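Side-chain contact in alanine racemase, biosynthetic (PDB 6A2F), which belongs to the alanine racemase family, two-domain proteins that join a TIM-barrel-like N-terminal domain to a mostly beta C-terminal domain: residues 221-224 with 225-229. Residues are numbered along the deposited sequence; the frame is centred on the assembly and turned at random.
Sequences ADLS and AAELG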
loop_
_atom_site.group_PDB
_atom_site.type_symbol
_atom_site.label_atom_id
_atom_site.label_comp_id
_atom_site.label_asym_id
_atom_site.label_seq_id
_atom_site.Cartn_x
_atom_site.Cartn_y
_atom_site.Cartn_z
ATOM N N ALA A 221 -20.388 10.910 -0.272
ATOM C CA ALA A 221 -20.303 10.838 1.183
ATOM C C ALA A 221 -21.529 10.197 1.832
ATOM O O ALA A 221 -21.395 9.455 2.809
ATOM C CB ALA A 221 -20.054 12.225 1.769
ATOM N N ASP A 222 -22.713 10.473 1.290
ATOM C CA ASP A 222 -23.957 10.029 1.934
ATOM C C ASP A 222 -24.864 9.078 1.121
ATOM O O ASP A 222 -25.995 8.796 1.520
ATOM C CB ASP A 222 -24.743 11.224 2.510
ATOM C CG ASP A 222 -24.749 12.421 1.586
ATOM O OD1 ASP A 222 -23.810 13.250 1.668
ATOM O OD2 ASP A 222 -25.702 12.537 0.786
ATOM N N LEU A 223 -24.360 8.576 -0.002
ATOM C CA LEU A 223 -25.001 7.463 -0.705
ATOM C C LEU A 223 -23.980 6.344 -0.923
ATOM O O LEU A 223 -22.794 6.614 -1.125
ATOM C CB LEU A 223 -25.617 7.917 -2.039
ATOM C CG LEU A 223 -26.951 8.684 -2.026
ATOM C CD1 LEU A 223 -27.219 9.334 -3.376
ATOM C CD2 LEU A 223 -28.125 7.797 -1.633
ATOM N N SER A 224 -24.437 5.096 -0.861
ATOM C CA SER A 224 -23.551 3.939 -1.022
ATOM C C SER A 224 -23.550 3.432 -2.463
ATOM O O SER A 224 -24.458 3.742 -3.241
ATOM C CB SER A 224 -23.947 2.808 -0.066
ATOM O OG SER A 224 -25.030 2.052 -0.583
ATOM N N ALA A 225 -22.532 2.642 -2.799
ATOM C CA ALA A 225 -22.391 2.048 -4.131
ATOM C C ALA A 225 -23.590 1.185 -4.532
ATOM O O ALA A 225 -24.006 1.197 -5.693
ATOM C CB ALA A 225 -21.103 1.244 -4.218
ATOM N N ALA A 226 -24.135 0.446 -3.565
ATOM C CA ALA A 226 -25.330 -0.372 -3.785
ATOM C C ALA A 226 -26.557 0.486 -4.121
ATOM O O ALA A 226 -27.311 0.157 -5.046
ATOM C CB ALA A 226 -25.602 -1.260 -2.577
ATOM N N GLU A 227 -26.736 1.582 -3.377
ATOM C CA GLU A 227 -27.839 2.529 -3.607
ATOM C C GLU A 227 -27.714 3.231 -4.959
ATOM O O GLU A 227 -28.712 3.681 -5.527
ATOM C CB GLU A 227 -27.916 3.582 -2.490
ATOM C CG GLU A 227 -28.275 3.039 -1.113
ATOM C CD GLU A 227 -28.171 4.087 -0.015
ATOM O OE1 GLU A 227 -29.087 4.140 0.841
ATOM O OE2 GLU A 227 -27.182 4.858 -0.003
ATOM N N LEU A 228 -26.483 3.325 -5.461
ATOM C CA LEU A 228 -26.204 3.964 -6.750
ATOM C C LEU A 228 -26.208 2.970 -7.916
ATOM O O LEU A 228 -26.036 3.360 -9.073
ATOM C CB LEU A 228 -24.876 4.728 -6.688
ATOM C CG LEU A 228 -24.842 5.952 -5.766
ATOM C CD1 LEU A 228 -23.420 6.244 -5.308
ATOM C CD2 LEU A 228 -25.459 7.169 -6.443
ATOM N N GLY A 229 -26.411 1.693 -7.606
ATOM C CA GLY A 229 -26.463 0.644 -8.624
ATOM C C GLY A 229 -25.108 0.231 -9.182
ATOM O O GLY A 229 -25.036 -0.324 -10.279
#
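E227 reaches back along the chain to S224, three residues earlier, and S224 answers with its own hydroxyl. Traced outward from the backbone, the glutamate CB of E227 lies 3.5 Å from S224 O. The first torsion (chi1 -66°) sets CG opposite the carbonyl carbon and beside the backbone N, bringing E227 CG to within 3.4 Å of S224 OG. The chain is extended from there, which carries CD past the hydroxyl, and E227 OE2 ends 2.9 Å from S224 N. The N-H of S224 points almost straight at OE2 (166°) and meets the lone pair anti to the other carboxylate oxygen. The same E227 OE2 also rests against L223, whose CD2 comes within 3.5 Å as the two side chains cross nearly at right angles.

In the return direction, E227 N donates to S224 OG in a bond that is straight but, at 3.3 Å, long and hence weak. S224 OG sits between its own backbone N and carbonyl carbon, which brings it to E227 N. S224 O accepts a further weak bond from L228 N, bent to 133°. Alongside these polar bonds, L223 CD1 and L228 CD2 make an apolar contact at 4.1 Å, again between side chains crossing nearly at right angles; L228 also packs on T218 and L220. L223 O is hydrogen-bonded to T218 OG1, and a salt bridge from D222 to R166 ties the preceding residues to another part of the chain.

The exchange between S224 and E227 has the reciprocal pattern of a capping box, with S224 in the N-cap position; one of its two bonds is weak. Here it precedes a short run with helical backbone angles, 225-227, that leads into the type I beta turn A226–G229, on the surface loop between strands 207-208 and 234-246.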